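Local structure of FHA domain-containing protein DDL (Arabidopsis thaliana, 3VPY) at residues F22-P27 / N121-Y126; N94-N99 / I117-S122; G43-I48 / C58-A63; L2-P7 / Q37-F42. The protein probably recognises phosphothreonine on partner proteins, Dicer-like1 among them, through the conserved cleft of its forkhead-associated (FHA) domain. All coordinates share one frame; numbering follows the deposited sequence.

Contact 1 of 4, residues F22-P27 / N121-Y126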
loop_
_atom_site.group_PDB
_atom_site.type_symbol
_atom_site.label_atom_id
_atom_site.label_comp_id
_atom_site.label_asym_id
_atom_site.label_seq_id
_atom_site.Cartn_x
_atom_site.Cartn_y
_atom_site.Cartn_z
ATOM N N PHE A 22 4.253 12.966 3.098
ATOM C CA PHE A 22 4.821 13.991 3.963
ATOM C C PHE A 22 6.256 14.212 3.520
ATOM O O PHE A 22 6.974 13.254 3.192
ATOM C CB PHE A 22 4.758 13.571 5.428
ATOM C CG PHE A 22 3.361 13.375 5.921
ATOM C CD1 PHE A 22 2.675 14.412 6.527
ATOM C CD2 PHE A 22 2.699 12.172 5.692
ATOM C CE1 PHE A 22 1.366 14.243 6.969
ATOM C CE2 PHE A 22 1.384 12.002 6.108
ATOM C CZ PHE A 22 0.725 13.037 6.765
ATOM N N LYS A 23 6.649 15.478 3.475
ATOM C CA LYS A 23 8.024 15.875 3.203
ATOM C C LYS A 23 8.460 16.657 4.434
ATOM O O LYS A 23 7.899 17.721 4.722
ATOM C CB LYS A 23 8.044 16.750 1.940
ATOM C CG LYS A 23 9.341 17.434 1.594
ATOM C CD LYS A 23 9.184 18.065 0.210
ATOM C CE LYS A 23 10.491 18.597 -0.345
ATOM N NZ LYS A 23 10.364 18.850 -1.819
ATOM N N ASP A 24 9.459 16.127 5.154
ATOM C CA ASP A 24 9.905 16.713 6.414
ATOM C C ASP A 24 8.718 16.980 7.347
ATOM O O ASP A 24 8.650 18.032 7.992
ATOM C CB ASP A 24 10.709 18.003 6.151
ATOM C CG ASP A 24 11.973 17.757 5.335
ATOM O OD1 ASP A 24 12.722 16.824 5.676
ATOM O OD2 ASP A 24 12.214 18.500 4.353
ATOM N N GLY A 25 7.767 16.043 7.388
ATOM C CA GLY A 25 6.663 16.115 8.333
ATOM C C GLY A 25 5.484 16.986 7.933
ATOM O O GLY A 25 4.504 17.074 8.678
ATOM N N GLU A 26 5.557 17.608 6.758
ATOM C CA GLU A 26 4.435 18.393 6.255
ATOM C C GLU A 26 3.814 17.820 4.986
ATOM O O GLU A 26 4.515 17.240 4.153
ATOM C CB GLU A 26 4.829 19.853 6.060
ATOM C CG GLU A 26 5.410 20.497 7.322
ATOM C CD GLU A 26 4.357 20.877 8.366
ATOM O OE1 GLU A 26 3.210 20.411 8.282
ATOM O OE2 GLU A 26 4.693 21.662 9.275
ATOM N N PRO A 27 2.488 17.966 4.851
ATOM C CA PRO A 27 1.761 17.330 3.755
ATOM C C PRO A 27 2.028 17.945 2.378
ATOM O O PRO A 27 2.179 19.169 2.245
ATOM C CB PRO A 27 0.297 17.554 4.133
ATOM C CG PRO A 27 0.318 18.791 4.982
ATOM C CD PRO A 27 1.576 18.687 5.766
ATOM N N ASN A 121 15.914 5.460 5.127
ATOM C CA ASN A 121 16.101 6.561 6.073
ATOM C C ASN A 121 15.589 7.878 5.500
ATOM O O ASN A 121 16.094 8.972 5.824
ATOM C CB ASN A 121 17.581 6.658 6.437
ATOM C CG ASN A 121 18.124 5.347 6.961
ATOM O OD1 ASN A 121 19.190 4.874 6.538
ATOM N ND2 ASN A 121 17.380 4.736 7.895
ATOM N N SER A 122 14.580 7.748 4.643
ATOM C CA SER A 122 14.016 8.881 3.933
ATOM C C SER A 122 13.435 9.917 4.905
ATOM O O SER A 122 12.980 9.575 5.996
ATOM C CB SER A 122 12.960 8.411 2.914
ATOM O OG SER A 122 12.424 9.522 2.229
ATOM N N SER A 123 13.490 11.172 4.476
ATOM C CA SER A 123 12.839 12.312 5.122
ATOM C C SER A 123 11.345 12.377 4.758
ATOM O O SER A 123 10.603 13.242 5.268
ATOM C CB SER A 123 13.545 13.604 4.695
ATOM O OG SER A 123 13.683 13.676 3.281
ATOM N N ARG A 124 10.914 11.483 3.871
ATOM C CA ARG A 124 9.497 11.394 3.485
ATOM C C ARG A 124 8.797 10.235 4.175
ATOM O O ARG A 124 9.438 9.255 4.565
ATOM C CB ARG A 124 9.348 11.226 1.983
ATOM C CG ARG A 124 9.820 12.388 1.225
ATOM C CD ARG A 124 9.239 12.400 -0.149
ATOM N NE ARG A 124 9.673 13.642 -0.757
ATOM C CZ ARG A 124 9.050 14.249 -1.749
ATOM N NH1 ARG A 124 7.957 13.712 -2.285
ATOM N NH2 ARG A 124 9.553 15.391 -2.198
ATOM N N GLU A 125 7.484 10.353 4.349
ATOM C CA GLU A 125 6.694 9.277 4.927
ATOM C C GLU A 125 5.348 9.311 4.252
ATOM O O GLU A 125 4.963 10.321 3.671
ATOM C CB GLU A 125 6.477 9.489 6.418
ATOM C CG GLU A 125 7.713 9.504 7.267
ATOM C CD GLU A 125 7.363 9.955 8.641
ATOM O OE1 GLU A 125 7.528 11.168 8.917
ATOM O OE2 GLU A 125 6.874 9.105 9.418
ATOM N N TYR A 126 4.635 8.204 4.343
ATOM C CA TYR A 126 3.367 8.052 3.652
ATOM C C TYR A 126 2.317 7.493 4.599
ATOM O O TYR A 126 2.634 6.662 5.455
ATOM C CB TYR A 126 3.510 7.106 2.450
ATOM C CG TYR A 126 4.612 7.490 1.501
ATOM C CD1 TYR A 126 4.325 8.215 0.343
ATOM C CD2 TYR A 126 5.948 7.153 1.778
ATOM C CE1 TYR A 126 5.334 8.571 -0.537
ATOM C CE2 TYR A 126 6.975 7.513 0.915
ATOM C CZ TYR A 126 6.656 8.229 -0.250
ATOM O OH TYR A 126 7.648 8.613 -1.121
HETATM O O HOH W 1 11.386 15.133 2.979
HETATM O O HOH W 2 8.071 13.384 6.579
#
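F22 and E125 form an antiparallel hydrogen-bonded pair, and this is the tight end of the contact. F22 N reaches E125 O at 2.8 Å with the carbonyl pointing almost straight at the donor; the return bond, E125 N to F22 O, is longer at 3.2 Å. The same E125 O lies in the plane of the F22 ring, at its edge, 3.6 Å from CD2, while R124 CA makes a CA-H...O contact of 3.1 Å with F22 O. At the next pair K23 and R124 run side by side on one face of the sheet. K23 (CG anti to the backbone N, chi1 171°) and R124 are both extended and point the same way, which leaves two like charges together, K23 NZ 3.6 Å from R124 NH2. An alanine in place of R124 would probably leave the K23 chain without the guanidinium that lies along it, and V21 without the cover of the arginine side chain. Toward the type I' turn from K23 to E26 the pairing frays into solvent. D24 N still donates to S123 O, at 3.1 Å, but one water bridges G25 N, S123 O and E125 OE1, and another sits on S123 OG, 2.7 Å away. Pairing of the domain's first strand, 18-23, with its last, 124-129, is characteristic of the FHA β-sandwich.

Contact 2 of 4, residues N94-N99 / I117-S122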
loop_
_atom_site.group_PDB
_atom_site.type_symbol
_atom_site.label_atom_id
_atom_site.label_comp_id
_atom_site.label_asym_id
_atom_site.label_seq_id
_atom_site.Cartn_x
_atom_site.Cartn_y
_atom_site.Cartn_z
ATOM N N ASN A 94 18.335 -0.609 3.291
ATOM C CA ASN A 94 17.914 0.260 4.384
ATOM C C ASN A 94 16.485 0.034 4.869
ATOM O O ASN A 94 16.009 0.755 5.736
ATOM C CB ASN A 94 18.209 1.724 4.001
ATOM C CG ASN A 94 19.701 1.946 3.860
ATOM O OD1 ASN A 94 20.200 2.561 2.897
ATOM N ND2 ASN A 94 20.431 1.376 4.794
ATOM N N LYS A 95 15.823 -0.982 4.303
ATOM C CA LYS A 95 14.576 -1.525 4.866
ATOM C C LYS A 95 13.318 -0.728 4.534
ATOM O O LYS A 95 13.380 0.410 4.040
ATOM C CB LYS A 95 14.679 -1.731 6.394
ATOM C CG LYS A 95 15.937 -2.503 6.863
ATOM C CD LYS A 95 15.821 -2.924 8.304
ATOM C CE LYS A 95 17.131 -3.505 8.844
ATOM N NZ LYS A 95 17.168 -3.385 10.325
ATOM N N THR A 96 12.173 -1.351 4.793
ATOM C CA THR A 96 10.883 -0.694 4.678
ATOM C C THR A 96 10.214 -0.813 6.031
ATOM O O THR A 96 10.224 -1.897 6.618
ATOM C CB THR A 96 10.006 -1.382 3.612
ATOM O OG1 THR A 96 10.607 -1.189 2.324
ATOM C CG2 THR A 96 8.571 -0.798 3.581
ATOM N N TYR A 97 9.634 0.291 6.506
ATOM C CA TYR A 97 9.027 0.366 7.855
ATOM C C TYR A 97 7.528 0.595 7.768
ATOM O O TYR A 97 7.075 1.448 7.011
ATOM C CB TYR A 97 9.639 1.528 8.645
ATOM C CG TYR A 97 11.110 1.387 8.883
ATOM C CD1 TYR A 97 11.592 0.879 10.083
ATOM C CD2 TYR A 97 12.035 1.775 7.912
ATOM C CE1 TYR A 97 12.946 0.740 10.316
ATOM C CE2 TYR A 97 13.415 1.641 8.138
ATOM C CZ TYR A 97 13.861 1.128 9.348
ATOM O OH TYR A 97 15.213 1.011 9.595
ATOM N N ILE A 98 6.760 -0.194 8.525
ATOM C CA ILE A 98 5.329 0.042 8.658
ATOM C C ILE A 98 5.128 0.409 10.113
ATOM O O ILE A 98 5.501 -0.355 11.016
ATOM C CB ILE A 98 4.486 -1.220 8.379
ATOM C CG1 ILE A 98 4.762 -1.817 7.005
ATOM C CG2 ILE A 98 2.981 -0.929 8.521
ATOM C CD1 ILE A 98 4.084 -3.212 6.890
ATOM N N ASN A 99 4.557 1.578 10.356
ATOM C CA ASN A 99 4.358 2.023 11.747
ATOM C C ASN A 99 5.636 1.911 12.587
ATOM O O ASN A 99 5.635 1.389 13.724
ATOM C CB ASN A 99 3.158 1.270 12.363
ATOM C CG ASN A 99 1.882 1.472 11.549
ATOM O OD1 ASN A 99 1.614 2.573 11.081
ATOM N ND2 ASN A 99 1.132 0.410 11.339
ATOM N N ILE A 117 4.029 4.487 6.371
ATOM C CA ILE A 117 5.061 3.761 5.649
ATOM C C ILE A 117 6.259 4.666 5.434
ATOM O O ILE A 117 6.104 5.840 5.077
ATOM C CB ILE A 117 4.516 3.314 4.292
ATOM C CG1 ILE A 117 3.275 2.441 4.514
ATOM C CG2 ILE A 117 5.575 2.563 3.511
ATOM C CD1 ILE A 117 2.482 2.178 3.253
ATOM N N LYS A 118 7.447 4.106 5.624
ATOM C CA LYS A 118 8.694 4.845 5.376
ATOM C C LYS A 118 9.678 3.918 4.704
ATOM O O LYS A 118 9.808 2.757 5.117
ATOM C CB LYS A 118 9.295 5.338 6.685
ATOM C CG LYS A 118 10.574 6.163 6.530
ATOM C CD LYS A 118 11.220 6.350 7.893
ATOM C CE LYS A 118 12.313 7.365 7.871
ATOM N NZ LYS A 118 12.383 8.059 9.208
ATOM N N PHE A 119 10.389 4.439 3.705
ATOM C CA PHE A 119 11.379 3.646 2.989
ATOM C C PHE A 119 12.758 4.122 3.400
ATOM O O PHE A 119 13.062 5.320 3.343
ATOM C CB PHE A 119 11.163 3.765 1.464
ATOM C CG PHE A 119 9.773 3.397 1.026
ATOM C CD1 PHE A 119 9.349 2.057 1.060
ATOM C CD2 PHE A 119 8.876 4.372 0.579
ATOM C CE1 PHE A 119 8.033 1.689 0.651
ATOM C CE2 PHE A 119 7.566 4.025 0.179
ATOM C CZ PHE A 119 7.146 2.667 0.222
ATOM N N GLY A 120 13.596 3.170 3.806
ATOM C CA GLY A 120 14.945 3.437 4.240
ATOM C C GLY A 120 15.028 4.488 5.329
ATOM O O GLY A 120 14.284 4.438 6.314
ATOM N N ASN A 121 15.914 5.460 5.127
ATOM C CA ASN A 121 16.101 6.561 6.073
ATOM C C ASN A 121 15.589 7.878 5.500
ATOM O O ASN A 121 16.094 8.972 5.824
ATOM C CB ASN A 121 17.581 6.658 6.437
ATOM C CG ASN A 121 18.124 5.347 6.961
ATOM O OD1 ASN A 121 19.190 4.874 6.538
ATOM N ND2 ASN A 121 17.380 4.736 7.895
ATOM N N SER A 122 14.580 7.748 4.643
ATOM C CA SER A 122 14.016 8.881 3.933
ATOM C C SER A 122 13.435 9.917 4.905
ATOM O O SER A 122 12.980 9.575 5.996
ATOM C CB SER A 122 12.960 8.411 2.914
ATOM O OG SER A 122 12.424 9.522 2.229
HETATM O O HOH W 3 17.069 2.023 7.912
#
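Y97 and T96 share a first torsion near -60° but stand on opposite faces of the sheet, each alongside residues of strand 116-119: Y97 CG stands anti to its own carbonyl carbon (chi1 -62°), laying the ring beside K118 and G120, and T96 (chi1 -66°) turns OG1 and CG2 to the rim of the F119 ring. The frame is an antiparallel pairing of strands 96-98 and 116-119 in one sheet of the FHA β-sandwich. Y97 and K118 are its hydrogen-bonded pair: Y97 N to K118 O is 2.8 Å and nearly straight (168°), and K118 N to Y97 O is 3.0 Å. T96 with F119 and I98 with I117 are non-hydrogen-bonded pairs whose side chains go to the opposite face, against I87 of strand 79-89. There T96 OG1 lies in the plane of the F119 ring, 3.7 Å from CD1, but its hydrogen-bonding partner is D89. On the other face the Y97 ring has K118 O at its edge and G120 O 3.5 Å from CE2. Beyond the strands F119 to S122 form a type II' turn. G120 has a positive phi, and its CA comes within 3.3 Å of N94 O in a CA-H...O contact; a side chain here would crowd N94 CB. N94 matches the asparagine that in FHA domains usually holds the backbone of the phosphopeptide. Beside it a single water gathers N94 O, Y97 OH and N121 ND2, each 2.7 Å from the water oxygen.

Contact 3 of 4, residues G43-I48 / C58-A63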
loop_
_atom_site.group_PDB
_atom_site.type_symbol
_atom_site.label_atom_id
_atom_site.label_comp_id
_atom_site.label_asym_id
_atom_site.label_seq_id
_atom_site.Cartn_x
_atom_site.Cartn_y
_atom_site.Cartn_z
ATOM N N GLY A 43 10.614 3.109 -5.703
ATOM C CA GLY A 43 12.054 2.994 -5.826
ATOM C C GLY A 43 12.715 4.240 -6.338
ATOM O O GLY A 43 12.046 5.172 -6.802
ATOM N N ARG A 44 14.037 4.255 -6.218
ATOM C CA ARG A 44 14.826 5.423 -6.634
ATOM C C ARG A 44 14.973 5.530 -8.154
ATOM O O ARG A 44 15.231 6.621 -8.687
ATOM C CB ARG A 44 16.189 5.390 -5.941
ATOM C CG ARG A 44 16.750 6.771 -5.556
ATOM C CD ARG A 44 18.165 6.655 -4.978
ATOM N NE ARG A 44 19.114 6.304 -6.052
ATOM C CZ ARG A 44 19.639 5.094 -6.246
ATOM N NH1 ARG A 44 19.394 4.086 -5.409
ATOM N NH2 ARG A 44 20.433 4.894 -7.285
ATOM N N GLU A 45 14.797 4.411 -8.858
ATOM C CA GLU A 45 14.972 4.401 -10.321
ATOM C C GLU A 45 13.722 4.925 -11.040
ATOM O O GLU A 45 12.742 4.217 -11.198
ATOM C CB GLU A 45 15.349 2.998 -10.803
ATOM C CG GLU A 45 15.611 2.915 -12.301
ATOM C CD GLU A 45 16.216 1.589 -12.718
ATOM O OE1 GLU A 45 16.527 0.758 -11.835
ATOM O OE2 GLU A 45 16.369 1.367 -13.941
ATOM N N ARG A 46 13.772 6.187 -11.456
ATOM C CA ARG A 46 12.604 6.853 -12.040
ATOM C C ARG A 46 12.113 6.214 -13.343
ATOM O O ARG A 46 10.931 6.338 -13.675
ATOM C CB ARG A 46 12.848 8.364 -12.196
ATOM C CG ARG A 46 12.946 9.066 -10.848
ATOM C CD ARG A 46 12.907 10.581 -10.971
ATOM N NE ARG A 46 12.378 11.187 -9.754
ATOM C CZ ARG A 46 11.157 11.706 -9.623
ATOM N NH1 ARG A 46 10.306 11.721 -10.647
ATOM N NH2 ARG A 46 10.787 12.226 -8.461
ATOM N N ARG A 47 12.997 5.488 -14.036
ATOM C CA ARG A 47 12.648 4.822 -15.297
ATOM C C ARG A 47 11.586 3.734 -15.098
ATOM O O ARG A 47 10.798 3.459 -16.006
ATOM C CB ARG A 47 13.913 4.243 -15.963
ATOM C CG ARG A 47 13.725 3.639 -17.370
ATOM C CD ARG A 47 15.054 3.644 -18.164
ATOM N NE ARG A 47 15.051 2.666 -19.262
ATOM C CZ ARG A 47 16.126 2.274 -19.953
ATOM N NH1 ARG A 47 17.330 2.776 -19.695
ATOM N NH2 ARG A 47 15.994 1.372 -20.919
ATOM N N ILE A 48 11.557 3.114 -13.919
ATOM C CA ILE A 48 10.608 2.012 -13.697
ATOM C C ILE A 48 9.688 2.174 -12.480
ATOM O O ILE A 48 8.612 1.603 -12.444
ATOM C CB ILE A 48 11.296 0.631 -13.676
ATOM C CG1 ILE A 48 12.527 0.683 -12.774
ATOM C CG2 ILE A 48 11.608 0.177 -15.117
ATOM C CD1 ILE A 48 13.100 -0.662 -12.439
ATOM N N CYS A 58 17.371 5.143 -0.387
ATOM C CA CYS A 58 16.431 4.196 -1.008
ATOM C C CYS A 58 17.048 3.393 -2.147
ATOM O O CYS A 58 17.863 3.894 -2.903
ATOM C CB CYS A 58 15.221 4.937 -1.546
ATOM S SG CYS A 58 14.239 5.677 -0.202
ATOM N N SER A 59 16.620 2.144 -2.289
ATOM C CA SER A 59 17.148 1.274 -3.352
ATOM C C SER A 59 16.455 1.585 -4.681
ATOM O O SER A 59 15.377 2.205 -4.696
ATOM C CB SER A 59 16.937 -0.195 -2.958
ATOM O OG SER A 59 17.541 -0.486 -1.680
ATOM N N LYS A 60 17.079 1.184 -5.794
ATOM C CA LYS A 60 16.529 1.419 -7.136
ATOM C C LYS A 60 15.101 0.881 -7.281
ATOM O O LYS A 60 14.194 1.554 -7.796
ATOM C CB LYS A 60 17.452 0.778 -8.169
ATOM C CG LYS A 60 18.755 1.544 -8.387
ATOM C CD LYS A 60 19.693 0.761 -9.276
ATOM C CE LYS A 60 19.622 1.239 -10.692
ATOM N NZ LYS A 60 20.866 0.832 -11.392
ATOM N N GLN A 61 14.916 -0.345 -6.801
ATOM C CA GLN A 61 13.601 -0.966 -6.643
ATOM C C GLN A 61 13.488 -1.414 -5.182
ATOM O O GLN A 61 14.151 -2.374 -4.748
ATOM C CB GLN A 61 13.453 -2.166 -7.593
ATOM C CG GLN A 61 13.608 -1.820 -9.071
ATOM C CD GLN A 61 13.377 -3.018 -9.982
ATOM O OE1 GLN A 61 12.410 -3.750 -9.810
ATOM N NE2 GLN A 61 14.249 -3.193 -10.974
ATOM N N HIS A 62 12.670 -0.694 -4.424
ATOM C CA HIS A 62 12.740 -0.755 -2.974
ATOM C C HIS A 62 11.640 -1.639 -2.415
ATOM O O HIS A 62 11.915 -2.549 -1.645
ATOM C CB HIS A 62 12.614 0.651 -2.379
ATOM C CG HIS A 62 13.171 0.778 -0.999
ATOM N ND1 HIS A 62 12.540 0.314 0.134
ATOM C CD2 HIS A 62 14.331 1.335 -0.578
ATOM C CE1 HIS A 62 13.280 0.594 1.193
ATOM N NE2 HIS A 62 14.371 1.211 0.787
ATOM N N ALA A 63 10.397 -1.363 -2.793
ATOM C CA ALA A 63 9.244 -2.081 -2.226
ATOM C C ALA A 63 8.114 -2.030 -3.235
ATOM O O ALA A 63 8.078 -1.136 -4.094
ATOM C CB ALA A 63 8.801 -1.438 -0.940
#
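G43-E45 and S59-K60 are stitched backbone to backbone, R44 N donating to S59 O at 2.9 Å and E45 N to K60 O at 3.1 Å, the second on a lone pair in the carbonyl plane. G43 packs close against K60, its CA 3.2 Å from K60 O, where a side chain would collide. The R44 chain bends at chi3 (71°), bringing its guanidinium edge-on to C58 O; NH1 donates at 2.9 Å in the planes of both groups. R44 NH2 also passes K60 CG at 3.9 Å as the two side chains cross. On the other flank E45 OE1 rests on K60 CE at 3.3 Å, its charge near that of NZ yet beyond a salt bridge. I48 crosses Q61 at about a right angle, its CD1 against the amide, 3.1 Å from Q61 NE2, while that amide bonds to T1 and L3. G43-R44 and S59-x-x-H62 are the signature motifs of FHA domains, in which the arginine and serine usually grip the phosphate. Held by C58 O, the R44 guanidinium is probably kept in place near S59, consistent with a site prepared for phosphothreonine, while the K60 charge lies farther out, toward E45.

Contact 4 of 4, residues L2-P7 / Q37-F42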
loop_
_atom_site.group_PDB
_atom_site.type_symbol
_atom_site.label_atom_id
_atom_site.label_comp_id
_atom_site.label_asym_id
_atom_site.label_seq_id
_atom_site.Cartn_x
_atom_site.Cartn_y
_atom_site.Cartn_z
ATOM N N LEU A 2 12.837 -6.066 -13.719
ATOM C CA LEU A 2 11.943 -5.885 -12.555
ATOM C C LEU A 2 12.279 -6.959 -11.537
ATOM O O LEU A 2 12.497 -8.111 -11.905
ATOM C CB LEU A 2 10.462 -6.003 -12.924
ATOM C CG LEU A 2 9.786 -4.945 -13.799
ATOM C CD1 LEU A 2 8.290 -5.182 -13.811
ATOM C CD2 LEU A 2 10.105 -3.541 -13.291
ATOM N N LEU A 3 12.325 -6.579 -10.264
ATOM C CA LEU A 3 12.746 -7.472 -9.189
ATOM C C LEU A 3 11.568 -8.113 -8.452
ATOM O O LEU A 3 11.722 -8.646 -7.355
ATOM C CB LEU A 3 13.633 -6.713 -8.183
ATOM C CG LEU A 3 14.972 -6.184 -8.705
ATOM C CD1 LEU A 3 15.681 -5.436 -7.585
ATOM C CD2 LEU A 3 15.864 -7.298 -9.286
ATOM N N PHE A 4 10.389 -8.061 -9.056
ATOM C CA PHE A 4 9.228 -8.698 -8.460
ATOM C C PHE A 4 8.296 -9.191 -9.552
ATOM O O PHE A 4 8.303 -8.671 -10.668
ATOM C CB PHE A 4 8.485 -7.697 -7.563
ATOM C CG PHE A 4 7.848 -6.579 -8.327
ATOM C CD1 PHE A 4 6.505 -6.646 -8.681
ATOM C CD2 PHE A 4 8.602 -5.474 -8.732
ATOM C CE1 PHE A 4 5.922 -5.619 -9.411
ATOM C CE2 PHE A 4 8.021 -4.444 -9.474
ATOM C CZ PHE A 4 6.679 -4.516 -9.800
ATOM N N ASN A 5 7.507 -10.204 -9.205
ATOM C CA ASN A 5 6.405 -10.679 -10.015
ATOM C C ASN A 5 5.108 -10.397 -9.284
ATOM O O ASN A 5 5.083 -10.385 -8.058
ATOM C CB ASN A 5 6.526 -12.185 -10.218
ATOM C CG ASN A 5 7.422 -12.541 -11.375
ATOM O OD1 ASN A 5 7.137 -12.195 -12.530
ATOM N ND2 ASN A 5 8.515 -13.240 -11.080
ATOM N N GLU A 6 4.040 -10.158 -10.030
ATOM C CA GLU A 6 2.704 -10.151 -9.446
ATOM C C GLU A 6 2.181 -11.588 -9.306
ATOM O O GLU A 6 2.367 -12.419 -10.208
ATOM C CB GLU A 6 1.736 -9.333 -10.289
ATOM C CG GLU A 6 2.016 -7.872 -10.326
ATOM C CD GLU A 6 0.830 -7.107 -10.830
ATOM O OE1 GLU A 6 -0.111 -6.847 -10.043
ATOM O OE2 GLU A 6 0.837 -6.772 -12.029
ATOM N N PRO A 7 1.527 -11.893 -8.176
ATOM C CA PRO A 7 1.053 -13.256 -7.971
ATOM C C PRO A 7 -0.260 -13.520 -8.733
ATOM O O PRO A 7 -0.894 -12.568 -9.178
ATOM C CB PRO A 7 0.841 -13.312 -6.455
ATOM C CG PRO A 7 0.429 -11.941 -6.102
ATOM C CD PRO A 7 1.201 -11.017 -7.026
ATOM N N GLN A 37 -4.112 0.595 -10.364
ATOM C CA GLN A 37 -3.460 -0.597 -10.876
ATOM C C GLN A 37 -3.294 -1.608 -9.757
ATOM O O GLN A 37 -3.514 -1.288 -8.599
ATOM C CB GLN A 37 -2.112 -0.274 -11.514
ATOM C CG GLN A 37 -1.179 0.477 -10.650
ATOM C CD GLN A 37 -0.118 1.261 -11.448
ATOM O OE1 GLN A 37 -0.426 2.181 -12.211
ATOM N NE2 GLN A 37 1.127 0.904 -11.251
ATOM N N SER A 38 -2.913 -2.825 -10.127
ATOM C CA SER A 38 -2.860 -3.903 -9.148
ATOM C C SER A 38 -1.553 -3.937 -8.370
ATOM O O SER A 38 -1.458 -4.613 -7.335
ATOM C CB SER A 38 -3.124 -5.256 -9.833
ATOM O OG SER A 38 -2.164 -5.475 -10.856
ATOM N N CYS A 39 -0.551 -3.202 -8.849
ATOM C CA CYS A 39 0.737 -3.134 -8.168
ATOM C C CYS A 39 1.415 -1.778 -8.366
ATOM O O CYS A 39 1.389 -1.196 -9.465
ATOM C CB CYS A 39 1.626 -4.287 -8.636
ATOM S SG CYS A 39 3.195 -4.405 -7.812
ATOM N N TYR A 40 1.971 -1.260 -7.280
ATOM C CA TYR A 40 2.752 -0.026 -7.314
ATOM C C TYR A 40 4.185 -0.257 -6.847
ATOM O O TYR A 40 4.418 -0.657 -5.705
ATOM C CB TYR A 40 2.104 1.064 -6.450
ATOM C CG TYR A 40 0.822 1.622 -7.037
ATOM C CD1 TYR A 40 0.838 2.755 -7.841
ATOM C CD2 TYR A 40 -0.405 1.004 -6.793
ATOM C CE1 TYR A 40 -0.357 3.266 -8.397
ATOM C CE2 TYR A 40 -1.582 1.502 -7.338
ATOM C CZ TYR A 40 -1.553 2.646 -8.138
ATOM O OH TYR A 40 -2.715 3.171 -8.682
ATOM N N LEU A 41 5.138 0.006 -7.739
ATOM C CA LEU A 41 6.558 -0.102 -7.416
ATOM C C LEU A 41 7.100 1.208 -6.871
ATOM O O LEU A 41 6.951 2.251 -7.497
ATOM C CB LEU A 41 7.350 -0.503 -8.667
ATOM C CG LEU A 41 8.869 -0.538 -8.521
ATOM C CD1 LEU A 41 9.310 -1.565 -7.464
ATOM C CD2 LEU A 41 9.513 -0.834 -9.866
ATOM N N PHE A 42 7.736 1.132 -5.703
ATOM C CA PHE A 42 8.430 2.272 -5.092
ATOM C C PHE A 42 9.925 2.074 -5.249
ATOM O O PHE A 42 10.459 1.007 -4.933
ATOM C CB PHE A 42 8.123 2.330 -3.601
ATOM C CG PHE A 42 6.670 2.590 -3.300
ATOM C CD1 PHE A 42 6.256 3.872 -2.922
ATOM C CD2 PHE A 42 5.720 1.574 -3.418
ATOM C CE1 PHE A 42 4.899 4.128 -2.643
ATOM C CE2 PHE A 42 4.347 1.815 -3.172
ATOM C CZ PHE A 42 3.939 3.094 -2.776
#
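An N-terminal arm runs alongside strand 39-43 of the FHA β-sandwich, F4 against C39 and L41, E6 against S38 and C39. Arm and strand run roughly antiparallel, but their backbones stay too far apart to pair, and side chains bridge the distance. F4 reaches in with CG between its backbone N and carbonyl carbon (chi1 67°), and its ring straddles two residues of the strand. On one side CE1 approaches C39 SG at 3.4 Å; the sulfur lies 4.4 Å from the centroid of the F4 ring and 54° off its normal, an oblique sulfur-aromatic contact. On the other side CE2 packs on the L41 methyls, 3.7 Å from CD1. The strand presents both partners by holding C39 SG anti to the backbone N (chi1 -176°), with L41 CG placed likewise. With an alanine at F4, the C39 sulfur and the L41 methyls would probably lose their cover on this side, and the arm much of its apolar hold. L2 adds a looser touch, its CD2 4.4 Å from L41 CD2. At the polar end S38 OG donates to the syn lone pair of E6 OE1 at 2.6 Å, and that oxygen also lies 3.4 Å from C39 CB. E6 OE1 takes a second bond from Q66 NE2 of strand 63-73. Strand 39-43 itself lies between strands 51-52 and 63-73, with L41 paired to I51 and Y40 to I65, while F4 and L41 both touch L90.

Contacts 1 and 2 belong to one sheet of the sandwich and share N121 and S122; Y126 O and I117 N probably bond between them. Contacts 3 and 4 meet along the other sheet, where F42 pairs with H62 and A63 in a classic β bulge. Contact 1 lies at the surface, at the turn end of two inner strands, with like charges side by side, whereas the other three are partly buried. Contact 2 sends T96, I117 and F119 inward, and F119 meets F42, linking the two sheets. Contact 3 relies on loop carbonyls and a guanidinium near the probable phosphate site; contact 4 joins an arm by sulfur, ring and carboxylate instead of backbone pairing.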